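Local atomic coordinates of aminopeptidase N (Francisella tularensis subsp. tularensis, PDB entry 5DLL), a protein that is a zinc-dependent M1-family aminopeptidase that releases N-terminal residues, preferably alanine, from peptides and probably takes part in intracellular peptide breakdown. Residues Y213-K216 against K220-L223; D244-D249 against L255-D260; Y772-P777 against D813-Q818; N778-L783 against H817-R822. All blocks are in the same frame, centred on the assembly; numbering follows the deposited sequence.

Interaction 1 (Y213-K216 against K220-L223); sequences YITK and KVSL
Tyr213 and Val221 form an antiparallel hydrogen-bonded pair, their CA atoms 5.3 Å apart. This is the closing end of a beta hairpin made by strands 207-214 and 220-227, at the edge of a mixed sheet in which 207-214 is an outermost strand. Tyr213 N donates to Val221 O at 3.2 Å, and Val221 N donates to Tyr213 O at 3.1 Å. One step nearer the turn, Ile214 and Lys220 make a non-hydrogen-bonded pair with CA atoms 5.0 Å apart. Their side chains share the exposed face, where Ile214 CD1 leans over the CB of Lys220 at 4.4 Å.

The other face carries Tyr213, Val221 and Leu223 and is turned to helix 236-253. Tyr213 has its CG anti to the backbone N (chi1 178°), which leads the ring away from strand 220-227; the methylene CB is what remains against Leu223 CD1, 4.0 Å away. The phenol ends on Glu250 of the helix, to which OH is hydrogen-bonded. Just past the strand, Thr215 divides its two branches: OG1 is engaged by Glu256 and by the backbone N of Arg219, while CG2 crosses Val221 at about a right angle, with Thr215 CG2 3.6 Å from Val221 CG2.

Interaction 2 (D244-D249 against L255-D260); sequences DSMKWD and LEYDLD
Asp249, near the C-terminal end of helix 236-253, is tied back to the chain that leaves it by a single backbone bond: Leu255 N reaches Asp249 O at 3.1 Å. The N-H points almost straight at the oxygen (175°), yet the donor stands well above the carbonyl plane, 50° out of it. Beside this bond the two side chains cross. The carboxylate of Asp249 lies against the aliphatic flank of Leu255, with Asp249 OD1 3.5 Å from Leu255 CD1. Buried though it is, that oxygen has a charged partner, Arg338 of helix 328-346, whose guanidinium makes a salt bridge to it and would be expected to favour the ionised carboxylate.

A turn earlier on the helix, Met246 reaches out to Tyr257. Its chain is extended beyond CG, and this delivers the terminal methyl over one face of the tyrosine ring, a CH-pi contact with Met246 CE 4.2 Å from the Tyr257 ring centroid. The methyl sits off centre, toward the root of the ring: Met246 CE is 3.8 Å from Tyr257 CG. The phenol end leads away to the backbone O of Thr261.

Helix 236-253 and this loop are the connection of a beta-alpha-beta crossover between the parallel neighbours 220-227 and 261-267; Val221 of the first strand touches both Met246 and Tyr257, and Tyr311 of the zinc-bearing helix 297-312 packs on both as well.

Interaction 3 (Y772-P777 against D813-Q818); sequences YNPKNP and DKFNHQ
A small surface contact joins Pro774 and Lys775 to Phe815, bringing the loop before helix 777-788 against the junction of helices 800-815 and 817-824 in the C-terminal helical domain. Phe815, just before Asn816, supplies the largest share of the buried surface. Its chi1 of -46° sets CG anti to the carbonyl carbon, and the ring swings toward the loop, where Pro774 CG meets Phe815 CE2 at 3.9 Å. The two side chains cross at a slant.

Lys775 meets Phe815 at the root of the phenylalanine side chain. The lysine chain bends at chi2 (69°), which brings its CD alongside, with Lys775 CD 3.7 Å from Phe815 CB. The ammonium then arrives beside the backbone of Phe815, with only a weak bond from Lys775 NZ to Phe815 O at 3.3 Å. Since Lys775 also touches a crystal neighbour, its pose may owe something to the lattice.

Two internal bonds shape the loop. Asn773 OD1 accepts a hydrogen bond from Lys775 N on a lone pair, in the plane of the amide, at 3.1 Å. This Asx turn overlaps a type I beta turn from Asn773 to Asn776, closed by Asn776 N on Asn773 O. Asn776 and Asn816 are the N-caps of helices 777-788 and 817-824, and Asn816 OD1 accepts from Gln818 N at 3.0 Å: asparagine-capped helix starts, set side by side in a region assigned to ARM-type repeats.

Interaction 4 (N778-L783 against H817-R822); sequences NKVYSL and HQVAAR
Val780 and Val819 meet tip to tip between two helices that run nearly parallel: the axes of segments 778-783 and 817-822 approach to 11.0 Å and their directions differ by 13°. Both valines have the same rotamer: CG1 lies anti to the backbone N (chi1 174° in Val780), so each CG1 methyl projects into the gap between the helices. Val780 CG1 and Val819 CG1 come to 3.5 Å. The other branch of Val819 turns toward the phenol of Tyr781, with Val819 CG2 4.0 Å from Tyr781 OH.

Tyr781 leaves its helix to one side of the valine pair, yet with CG anti to the carbonyl carbon its ring stretches across to the second helix. Arg822 has its CG placed likewise and runs extended from CG to NE, which lifts the guanidinium to the end of the ring. The two flat groups stand nearly perpendicular. The hydroxyl lies over a face of the guanidinium, while NH1 is at the ring's edge, near its plane. Tyr781 OH and Arg822 NH1 are modelled 2.7 Å apart, but the angle is wrong for a hydrogen bond, and at this resolution so short a separation is doubtful.

On the far side of helix 777-788, Asn778 O is gripped twice, by Ser782 N and by Ser782 OG from opposite faces of its carbonyl plane, the hydroxyl oxygen Ser782 OG lying 2.9 Å from Asn778 O. Other helices flank the two: Asn745 of helix 741-752 touches Ser782, Leu783 packs on helix 759-767, and, on helix 817-824, Ala820 and Ala821 touch helix 855-866.

In the fold
The four contacts form two touching pairs. Interactions 1 and 2 lie side by side, their centres 8 Å apart, interaction 2 within the M1 peptidase domain: strand 220-227 leads into helix 236-253, and Val221 meets Tyr257 where hairpin and crossover join. Interaction 2 is wholly buried and has its Asp249 paired with Arg338 of a neighbouring helix, whereas interaction 1 relies on backbone bonds and has one exposed face. Interactions 3 and 4, 6 Å apart, have segments that overlap at His817 and Gln818; the first is a surface contact of loop and helix junction, the second adds a buried valine pair. Interactions 2 and 4 are about 38 Å apart between centres, on opposite sides of the chain's centre.

Interaction 1 (Y213-K216 against K220-L223)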
loop_
_atom_site.group_PDB
_atom_site.type_symbol
_atom_site.label_atom_id
_atom_site.label_comp_id
_atom_site.label_asym_id
_atom_site.label_seq_id
_atom_site.Cartn_x
_atom_site.Cartn_y
_atom_site.Cartn_z
ATOM N N TYR A 213 -13.115 18.217 16.086
ATOM C CA TYR A 213 -12.207 18.922 15.191
ATOM C C TYR A 213 -12.927 20.120 14.570
ATOM O O TYR A 213 -13.993 19.962 13.979
ATOM C CB TYR A 213 -11.703 17.988 14.082
ATOM C CG TYR A 213 -10.791 18.686 13.099
ATOM C CD1 TYR A 213 -9.431 18.806 13.353
ATOM C CD2 TYR A 213 -11.296 19.252 11.933
ATOM C CE1 TYR A 213 -8.595 19.461 12.468
ATOM C CE2 TYR A 213 -10.469 19.917 11.043
ATOM C CZ TYR A 213 -9.120 20.016 11.316
ATOM O OH TYR A 213 -8.291 20.670 10.437
ATOM N N ILE A 214 -12.346 21.310 14.705
ATOM C CA ILE A 214 -12.926 22.520 14.122
ATOM C C ILE A 214 -12.392 22.705 12.709
ATOM O O ILE A 214 -11.180 22.741 12.492
ATOM C CB ILE A 214 -12.596 23.782 14.947
ATOM C CG1 ILE A 214 -13.102 23.642 16.391
ATOM C CG2 ILE A 214 -13.180 25.024 14.277
ATOM C CD1 ILE A 214 -14.600 23.797 16.552
ATOM N N THR A 215 -13.304 22.843 11.755
ATOM C CA THR A 215 -12.928 22.985 10.357
ATOM C C THR A 215 -12.483 24.410 10.025
ATOM O O THR A 215 -12.609 25.329 10.837
ATOM C CB THR A 215 -14.086 22.573 9.421
ATOM O OG1 THR A 215 -15.220 23.430 9.622
ATOM C CG2 THR A 215 -14.492 21.140 9.679
ATOM N N LYS A 216 -11.966 24.559 8.812
ATOM C CA LYS A 216 -11.504 25.828 8.247
ATOM C C LYS A 216 -12.618 26.882 8.167
ATOM O O LYS A 216 -12.354 28.078 8.303
ATOM C CB LYS A 216 -10.954 25.531 6.850
ATOM C CG LYS A 216 -10.346 26.677 6.055
ATOM C CD LYS A 216 -9.666 26.140 4.788
ATOM C CE LYS A 216 -10.564 25.191 3.979
ATOM N NZ LYS A 216 -9.899 24.623 2.780
ATOM N N LYS A 220 -18.118 22.514 13.685
ATOM C CA LYS A 220 -17.742 21.516 14.682
ATOM C C LYS A 220 -18.079 20.105 14.196
ATOM O O LYS A 220 -19.247 19.769 13.991
ATOM C CB LYS A 220 -18.472 21.804 15.989
ATOM C CG LYS A 220 -17.999 20.981 17.175
ATOM C CD LYS A 220 -18.842 21.250 18.414
ATOM C CE LYS A 220 -20.292 20.834 18.211
ATOM N NZ LYS A 220 -21.045 20.766 19.489
ATOM N N VAL A 221 -17.041 19.288 14.016
ATOM C CA VAL A 221 -17.178 17.925 13.503
ATOM C C VAL A 221 -16.941 16.915 14.627
ATOM O O VAL A 221 -15.868 16.886 15.225
ATOM C CB VAL A 221 -16.172 17.659 12.360
ATOM C CG1 VAL A 221 -16.226 16.204 11.913
ATOM C CG2 VAL A 221 -16.446 18.583 11.179
ATOM N N SER A 222 -17.940 16.080 14.905
ATOM C CA SER A 222 -17.796 15.038 15.917
ATOM C C SER A 222 -16.976 13.869 15.358
ATOM O O SER A 222 -17.298 13.321 14.302
ATOM C CB SER A 222 -19.168 14.556 16.395
ATOM O OG SER A 222 -19.039 13.719 17.531
ATOM N N LEU A 223 -15.902 13.519 16.061
ATOM C CA LEU A 223 -15.066 12.373 15.704
ATOM C C LEU A 223 -15.372 11.230 16.671
ATOM O O LEU A 223 -15.510 11.454 17.877
ATOM C CB LEU A 223 -13.580 12.746 15.759
ATOM C CG LEU A 223 -13.147 13.986 14.966
ATOM C CD1 LEU A 223 -11.632 14.141 15.008
ATOM C CD2 LEU A 223 -13.622 13.934 13.521
#

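Interaction 2 (D244-D249 against L255-D260)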
loop_
_atom_site.group_PDB
_atom_site.type_symbol
_atom_site.label_atom_id
_atom_site.label_comp_id
_atom_site.label_asym_id
_atom_site.label_seq_id
_atom_site.Cartn_x
_atom_site.Cartn_y
_atom_site.Cartn_z
ATOM N N ASP A 244 -4.618 14.937 12.136
ATOM C CA ASP A 244 -3.510 15.221 11.217
ATOM C C ASP A 244 -3.974 15.139 9.761
ATOM O O ASP A 244 -3.577 15.956 8.931
ATOM C CB ASP A 244 -2.354 14.228 11.420
ATOM C CG ASP A 244 -1.822 14.197 12.858
ATOM O OD1 ASP A 244 -1.855 15.239 13.561
ATOM O OD2 ASP A 244 -1.360 13.111 13.279
ATOM N N SER A 245 -4.805 14.139 9.465
ATOM C CA SER A 245 -5.343 13.928 8.121
ATOM C C SER A 245 -6.244 15.071 7.686
ATOM O O SER A 245 -6.105 15.594 6.583
ATOM C CB SER A 245 -6.150 12.630 8.067
ATOM O OG SER A 245 -5.369 11.522 8.467
ATOM N N MET A 246 -7.178 15.433 8.560
ATOM C CA MET A 246 -8.162 16.470 8.272
ATOM C C MET A 246 -7.497 17.820 8.022
ATOM O O MET A 246 -7.834 18.516 7.060
ATOM C CB MET A 246 -9.163 16.587 9.425
ATOM C CG MET A 246 -10.343 15.634 9.335
ATOM S SD MET A 246 -11.379 15.654 10.811
ATOM C CE MET A 246 -12.969 15.227 10.112
ATOM N N LYS A 247 -6.560 18.175 8.898
ATOM C CA LYS A 247 -5.824 19.441 8.811
ATOM C C LYS A 247 -4.954 19.523 7.561
ATOM O O LYS A 247 -4.878 20.573 6.926
ATOM C CB LYS A 247 -4.955 19.620 10.056
ATOM C CG LYS A 247 -4.103 20.881 10.075
ATOM C CD LYS A 247 -3.347 20.999 11.390
ATOM C CE LYS A 247 -2.176 21.966 11.283
ATOM N NZ LYS A 247 -2.608 23.342 10.914
ATOM N N TRP A 248 -4.295 18.420 7.217
ATOM C CA TRP A 248 -3.393 18.390 6.072
ATOM C C TRP A 248 -4.153 18.555 4.767
ATOM O O TRP A 248 -3.651 19.152 3.812
ATOM C CB TRP A 248 -2.608 17.083 6.043
ATOM C CG TRP A 248 -1.715 16.962 4.855
ATOM C CD1 TRP A 248 -0.458 17.468 4.718
ATOM C CD2 TRP A 248 -2.012 16.289 3.627
ATOM N NE1 TRP A 248 0.050 17.150 3.482
ATOM C CE2 TRP A 248 -0.885 16.422 2.792
ATOM C CE3 TRP A 248 -3.120 15.576 3.155
ATOM C CZ2 TRP A 248 -0.832 15.869 1.508
ATOM C CZ3 TRP A 248 -3.067 15.031 1.875
ATOM C CH2 TRP A 248 -1.930 15.182 1.070
ATOM N N ASP A 249 -5.363 18.017 4.733
ATOM C CA ASP A 249 -6.199 18.093 3.551
ATOM C C ASP A 249 -6.665 19.531 3.369
ATOM O O ASP A 249 -6.651 20.048 2.244
ATOM C CB ASP A 249 -7.397 17.145 3.677
ATOM C CG ASP A 249 -7.709 16.407 2.380
ATOM O OD1 ASP A 249 -7.136 16.746 1.321
ATOM O OD2 ASP A 249 -8.537 15.468 2.419
ATOM N N LEU A 255 -9.383 21.055 1.043
ATOM C CA LEU A 255 -10.511 20.134 1.158
ATOM C C LEU A 255 -10.976 20.016 2.602
ATOM O O LEU A 255 -10.277 19.464 3.462
ATOM C CB LEU A 255 -10.139 18.756 0.605
ATOM C CG LEU A 255 -9.803 18.761 -0.890
ATOM C CD1 LEU A 255 -9.252 17.413 -1.333
ATOM C CD2 LEU A 255 -11.012 19.162 -1.725
ATOM N N GLU A 256 -12.172 20.547 2.842
ATOM C CA GLU A 256 -12.824 20.510 4.140
ATOM C C GLU A 256 -13.795 19.320 4.214
ATOM O O GLU A 256 -14.481 18.995 3.235
ATOM C CB GLU A 256 -13.577 21.828 4.341
ATOM C CG GLU A 256 -13.939 22.152 5.780
ATOM C CD GLU A 256 -14.715 23.450 5.907
ATOM O OE1 GLU A 256 -14.510 24.361 5.073
ATOM O OE2 GLU A 256 -15.530 23.560 6.848
ATOM N N TYR A 257 -13.858 18.678 5.380
ATOM C CA TYR A 257 -14.827 17.607 5.613
ATOM C C TYR A 257 -16.241 18.141 5.396
ATOM O O TYR A 257 -16.511 19.314 5.642
ATOM C CB TYR A 257 -14.676 17.036 7.025
ATOM C CG TYR A 257 -15.499 15.783 7.290
ATOM C CD1 TYR A 257 -15.317 14.626 6.531
ATOM C CD2 TYR A 257 -16.444 15.750 8.312
ATOM C CE1 TYR A 257 -16.064 13.480 6.773
ATOM C CE2 TYR A 257 -17.194 14.608 8.566
ATOM C CZ TYR A 257 -17.000 13.478 7.793
ATOM O OH TYR A 257 -17.736 12.350 8.048
ATOM N N ASP A 258 -17.139 17.268 4.950
ATOM C CA ASP A 258 -18.456 17.689 4.455
ATOM C C ASP A 258 -19.662 17.335 5.355
ATOM O O ASP A 258 -20.785 17.770 5.080
ATOM C CB ASP A 258 -18.662 17.162 3.021
ATOM C CG ASP A 258 -18.287 15.686 2.858
ATOM O OD1 ASP A 258 -17.633 15.108 3.758
ATOM O OD2 ASP A 258 -18.644 15.104 1.811
ATOM N N LEU A 259 -19.431 16.573 6.426
ATOM C CA LEU A 259 -20.493 16.175 7.358
ATOM C C LEU A 259 -20.209 16.667 8.770
ATOM O O LEU A 259 -19.103 17.104 9.067
ATOM C CB LEU A 259 -20.628 14.653 7.387
ATOM C CG LEU A 259 -20.831 13.945 6.044
ATOM C CD1 LEU A 259 -20.550 12.456 6.187
ATOM C CD2 LEU A 259 -22.234 14.185 5.504
ATOM N N ASP A 260 -21.213 16.580 9.639
ATOM C CA ASP A 260 -21.080 17.023 11.033
ATOM C C ASP A 260 -20.500 15.953 11.942
ATOM O O ASP A 260 -20.204 16.234 13.104
ATOM C CB ASP A 260 -22.434 17.452 11.605
ATOM C CG ASP A 260 -23.110 18.519 10.777
ATOM O OD1 ASP A 260 -22.401 19.236 10.035
ATOM O OD2 ASP A 260 -24.352 18.632 10.868
#

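Interaction 3 (Y772-P777 against D813-Q818)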
loop_
_atom_site.group_PDB
_atom_site.type_symbol
_atom_site.label_atom_id
_atom_site.label_comp_id
_atom_site.label_asym_id
_atom_site.label_seq_id
_atom_site.Cartn_x
_atom_site.Cartn_y
_atom_site.Cartn_z
ATOM N N TYR A 772 4.331 -20.309 19.003
ATOM C CA TYR A 772 3.920 -20.591 17.631
ATOM C C TYR A 772 2.597 -21.346 17.598
ATOM O O TYR A 772 2.261 -22.088 18.522
ATOM C CB TYR A 772 4.994 -21.405 16.907
ATOM C CG TYR A 772 4.737 -21.607 15.422
ATOM C CD1 TYR A 772 4.888 -20.560 14.516
ATOM C CD2 TYR A 772 4.350 -22.850 14.923
ATOM C CE1 TYR A 772 4.656 -20.741 13.163
ATOM C CE2 TYR A 772 4.124 -23.041 13.569
ATOM C CZ TYR A 772 4.277 -21.984 12.692
ATOM O OH TYR A 772 4.046 -22.173 11.346
ATOM N N ASN A 773 1.853 -21.122 16.519
ATOM C CA ASN A 773 0.625 -21.843 16.219
ATOM C C ASN A 773 0.394 -21.749 14.706
ATOM O O ASN A 773 0.198 -20.651 14.183
ATOM C CB ASN A 773 -0.558 -21.241 16.978
ATOM C CG ASN A 773 -1.761 -22.162 17.011
ATOM O OD1 ASN A 773 -2.147 -22.749 15.998
ATOM N ND2 ASN A 773 -2.368 -22.292 18.184
ATOM N N PRO A 774 0.426 -22.894 14.000
ATOM C CA PRO A 774 0.282 -22.883 12.538
ATOM C C PRO A 774 -1.130 -22.552 12.042
ATOM O O PRO A 774 -1.309 -22.297 10.848
ATOM C CB PRO A 774 0.664 -24.310 12.136
ATOM C CG PRO A 774 0.326 -25.137 13.327
ATOM C CD PRO A 774 0.563 -24.265 14.528
ATOM N N LYS A 775 -2.113 -22.573 12.943
ATOM C CA LYS A 775 -3.482 -22.170 12.620
ATOM C C LYS A 775 -3.613 -20.646 12.516
ATOM O O LYS A 775 -4.468 -20.148 11.781
ATOM C CB LYS A 775 -4.453 -22.715 13.676
ATOM C CG LYS A 775 -5.932 -22.616 13.314
ATOM C CD LYS A 775 -6.315 -23.544 12.170
ATOM C CE LYS A 775 -7.787 -23.419 11.806
ATOM N NZ LYS A 775 -8.146 -24.248 10.621
ATOM N N ASN A 776 -2.770 -19.920 13.252
ATOM C CA ASN A 776 -2.770 -18.457 13.237
ATOM C C ASN A 776 -1.857 -17.926 12.119
ATOM O O ASN A 776 -0.635 -18.033 12.213
ATOM C CB ASN A 776 -2.328 -17.927 14.610
ATOM C CG ASN A 776 -2.476 -16.417 14.746
ATOM O OD1 ASN A 776 -2.816 -15.715 13.795
ATOM N ND2 ASN A 776 -2.211 -15.911 15.944
ATOM N N PRO A 777 -2.451 -17.339 11.059
ATOM C CA PRO A 777 -1.684 -16.951 9.863
ATOM C C PRO A 777 -0.619 -15.876 10.096
ATOM O O PRO A 777 0.383 -15.833 9.378
ATOM C CB PRO A 777 -2.764 -16.428 8.906
ATOM C CG PRO A 777 -3.893 -16.016 9.782
ATOM C CD PRO A 777 -3.875 -16.968 10.939
ATOM N N ASP A 813 -1.184 -26.845 4.926
ATOM C CA ASP A 813 -2.281 -27.194 4.022
ATOM C C ASP A 813 -3.411 -27.977 4.709
ATOM O O ASP A 813 -4.543 -27.989 4.229
ATOM C CB ASP A 813 -1.737 -27.996 2.838
ATOM C CG ASP A 813 -2.747 -28.154 1.729
ATOM O OD1 ASP A 813 -3.255 -27.126 1.238
ATOM O OD2 ASP A 813 -3.028 -29.311 1.342
ATOM N N LYS A 814 -3.101 -28.628 5.825
ATOM C CA LYS A 814 -4.110 -29.345 6.603
ATOM C C LYS A 814 -5.105 -28.385 7.264
ATOM O O LYS A 814 -6.297 -28.680 7.340
ATOM C CB LYS A 814 -3.438 -30.219 7.663
ATOM C CG LYS A 814 -2.545 -31.306 7.085
ATOM C CD LYS A 814 -1.972 -32.196 8.174
ATOM C CE LYS A 814 -1.147 -33.330 7.589
ATOM N NZ LYS A 814 -0.771 -34.332 8.624
ATOM N N PHE A 815 -4.607 -27.236 7.723
ATOM C CA PHE A 815 -5.424 -26.250 8.437
ATOM C C PHE A 815 -5.954 -25.142 7.519
ATOM O O PHE A 815 -7.138 -24.806 7.566
ATOM C CB PHE A 815 -4.613 -25.616 9.573
ATOM C CG PHE A 815 -3.856 -26.611 10.417
ATOM C CD1 PHE A 815 -4.531 -27.485 11.262
ATOM C CD2 PHE A 815 -2.465 -26.667 10.375
ATOM C CE1 PHE A 815 -3.837 -28.398 12.042
ATOM C CE2 PHE A 815 -1.768 -27.578 11.153
ATOM C CZ PHE A 815 -2.453 -28.444 11.987
ATOM N N ASN A 816 -5.070 -24.582 6.693
ATOM C CA ASN A 816 -5.391 -23.434 5.842
ATOM C C ASN A 816 -4.712 -23.558 4.476
ATOM O O ASN A 816 -3.483 -23.601 4.392
ATOM C CB ASN A 816 -4.940 -22.145 6.542
ATOM C CG ASN A 816 -5.526 -20.886 5.919
ATOM O OD1 ASN A 816 -5.850 -20.843 4.731
ATOM N ND2 ASN A 816 -5.653 -19.843 6.731
ATOM N N HIS A 817 -5.515 -23.603 3.413
ATOM C CA HIS A 817 -5.000 -23.758 2.046
ATOM C C HIS A 817 -4.471 -22.451 1.471
ATOM O O HIS A 817 -3.581 -22.465 0.624
ATOM C CB HIS A 817 -6.077 -24.293 1.095
ATOM C CG HIS A 817 -6.774 -25.525 1.582
ATOM N ND1 HIS A 817 -6.155 -26.483 2.355
ATOM C CD2 HIS A 817 -8.040 -25.960 1.384
ATOM C CE1 HIS A 817 -7.014 -27.449 2.626
ATOM N NE2 HIS A 817 -8.165 -27.157 2.048
ATOM N N GLN A 818 -5.036 -21.326 1.906
ATOM C CA GLN A 818 -4.615 -20.018 1.400
ATOM C C GLN A 818 -3.207 -19.724 1.886
ATOM O O GLN A 818 -2.345 -19.343 1.103
ATOM C CB GLN A 818 -5.568 -18.907 1.861
ATOM C CG GLN A 818 -7.040 -19.123 1.520
ATOM C CD GLN A 818 -7.288 -19.348 0.039
ATOM O OE1 GLN A 818 -6.575 -18.817 -0.813
ATOM N NE2 GLN A 818 -8.310 -20.136 -0.273
#

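Interaction 4 (N778-L783 against H817-R822)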
loop_
_atom_site.group_PDB
_atom_site.type_symbol
_atom_site.label_atom_id
_atom_site.label_comp_id
_atom_site.label_asym_id
_atom_site.label_seq_id
_atom_site.Cartn_x
_atom_site.Cartn_y
_atom_site.Cartn_z
ATOM N N ASN A 778 -0.839 -15.015 11.082
ATOM C CA ASN A 778 0.118 -13.964 11.412
ATOM C C ASN A 778 1.422 -14.547 11.947
ATOM O O ASN A 778 2.499 -14.003 11.709
ATOM C CB ASN A 778 -0.489 -12.998 12.431
ATOM C CG ASN A 778 -1.640 -12.197 11.854
ATOM O OD1 ASN A 778 -1.456 -11.430 10.912
ATOM N ND2 ASN A 778 -2.833 -12.378 12.409
ATOM N N LYS A 779 1.318 -15.662 12.661
ATOM C CA LYS A 779 2.488 -16.343 13.198
ATOM C C LYS A 779 3.221 -17.115 12.101
ATOM O O LYS A 779 4.434 -17.336 12.184
ATOM C CB LYS A 779 2.080 -17.283 14.331
ATOM C CG LYS A 779 1.263 -16.596 15.413
ATOM C CD LYS A 779 1.382 -17.291 16.758
ATOM C CE LYS A 779 0.598 -16.550 17.833
ATOM N NZ LYS A 779 1.276 -16.627 19.153
ATOM N N VAL A 780 2.479 -17.518 11.077
ATOM C CA VAL A 780 3.058 -18.185 9.917
ATOM C C VAL A 780 3.885 -17.205 9.076
ATOM O O VAL A 780 4.938 -17.574 8.564
ATOM C CB VAL A 780 1.964 -18.855 9.047
ATOM C CG1 VAL A 780 2.556 -19.427 7.764
ATOM C CG2 VAL A 780 1.248 -19.947 9.837
ATOM N N TYR A 781 3.417 -15.964 8.941
ATOM C CA TYR A 781 4.162 -14.938 8.191
ATOM C C TYR A 781 5.398 -14.486 8.961
ATOM O O TYR A 781 6.421 -14.135 8.367
ATOM C CB TYR A 781 3.284 -13.720 7.870
ATOM C CG TYR A 781 1.967 -14.048 7.195
ATOM C CD1 TYR A 781 1.872 -15.075 6.254
ATOM C CD2 TYR A 781 0.816 -13.321 7.485
ATOM C CE1 TYR A 781 0.669 -15.374 5.637
ATOM C CE2 TYR A 781 -0.393 -13.612 6.871
ATOM C CZ TYR A 781 -0.460 -14.639 5.948
ATOM O OH TYR A 781 -1.653 -14.935 5.332
ATOM N N SER A 782 5.291 -14.492 10.285
ATOM C CA SER A 782 6.410 -14.150 11.151
ATOM C C SER A 782 7.517 -15.188 11.060
ATOM O O SER A 782 8.635 -14.866 10.663
ATOM C CB SER A 782 5.944 -14.024 12.603
ATOM O OG SER A 782 5.007 -12.972 12.735
ATOM N N LEU A 783 7.200 -16.430 11.421
ATOM C CA LEU A 783 8.215 -17.474 11.528
ATOM C C LEU A 783 8.622 -18.038 10.169
ATOM O O LEU A 783 9.809 -18.062 9.838
ATOM C CB LEU A 783 7.733 -18.610 12.432
ATOM C CG LEU A 783 8.797 -19.672 12.745
ATOM C CD1 LEU A 783 9.931 -19.074 13.567
ATOM C CD2 LEU A 783 8.180 -20.862 13.461
ATOM N N HIS A 817 -5.515 -23.603 3.413
ATOM C CA HIS A 817 -5.000 -23.758 2.046
ATOM C C HIS A 817 -4.471 -22.451 1.471
ATOM O O HIS A 817 -3.581 -22.465 0.624
ATOM C CB HIS A 817 -6.077 -24.293 1.095
ATOM C CG HIS A 817 -6.774 -25.525 1.582
ATOM N ND1 HIS A 817 -6.155 -26.483 2.355
ATOM C CD2 HIS A 817 -8.040 -25.960 1.384
ATOM C CE1 HIS A 817 -7.014 -27.449 2.626
ATOM N NE2 HIS A 817 -8.165 -27.157 2.048
ATOM N N GLN A 818 -5.036 -21.326 1.906
ATOM C CA GLN A 818 -4.615 -20.018 1.400
ATOM C C GLN A 818 -3.207 -19.724 1.886
ATOM O O GLN A 818 -2.345 -19.343 1.103
ATOM C CB GLN A 818 -5.568 -18.907 1.861
ATOM C CG GLN A 818 -7.040 -19.123 1.520
ATOM C CD GLN A 818 -7.288 -19.348 0.039
ATOM O OE1 GLN A 818 -6.575 -18.817 -0.813
ATOM N NE2 GLN A 818 -8.310 -20.136 -0.273
ATOM N N VAL A 819 -2.991 -19.937 3.182
ATOM C CA VAL A 819 -1.702 -19.710 3.832
ATOM C C VAL A 819 -0.640 -20.672 3.307
ATOM O O VAL A 819 0.502 -20.269 3.060
ATOM C CB VAL A 819 -1.823 -19.856 5.367
ATOM C CG1 VAL A 819 -0.455 -19.831 6.040
ATOM C CG2 VAL A 819 -2.703 -18.754 5.935
ATOM N N ALA A 820 -1.012 -21.938 3.142
ATOM C CA ALA A 820 -0.099 -22.937 2.578
ATOM C C ALA A 820 0.358 -22.547 1.166
ATOM O O ALA A 820 1.520 -22.739 0.804
ATOM C CB ALA A 820 -0.761 -24.308 2.564
ATOM N N ALA A 821 -0.562 -21.990 0.383
ATOM C CA ALA A 821 -0.268 -21.553 -0.980
ATOM C C ALA A 821 0.667 -20.341 -1.011
ATOM O O ALA A 821 1.535 -20.247 -1.884
ATOM C CB ALA A 821 -1.561 -21.236 -1.714
ATOM N N ARG A 822 0.480 -19.415 -0.068
ATOM C CA ARG A 822 1.342 -18.234 0.039
ATOM C C ARG A 822 2.771 -18.638 0.346
ATOM O O ARG A 822 3.700 -18.246 -0.360
ATOM C CB ARG A 822 0.848 -17.270 1.122
ATOM C CG ARG A 822 -0.351 -16.428 0.721
ATOM C CD ARG A 822 -0.446 -15.183 1.590
ATOM N NE ARG A 822 -1.765 -14.550 1.526
ATOM C CZ ARG A 822 -2.836 -14.929 2.225
ATOM N NH1 ARG A 822 -2.789 -15.962 3.066
ATOM N NH2 ARG A 822 -3.977 -14.266 2.078
#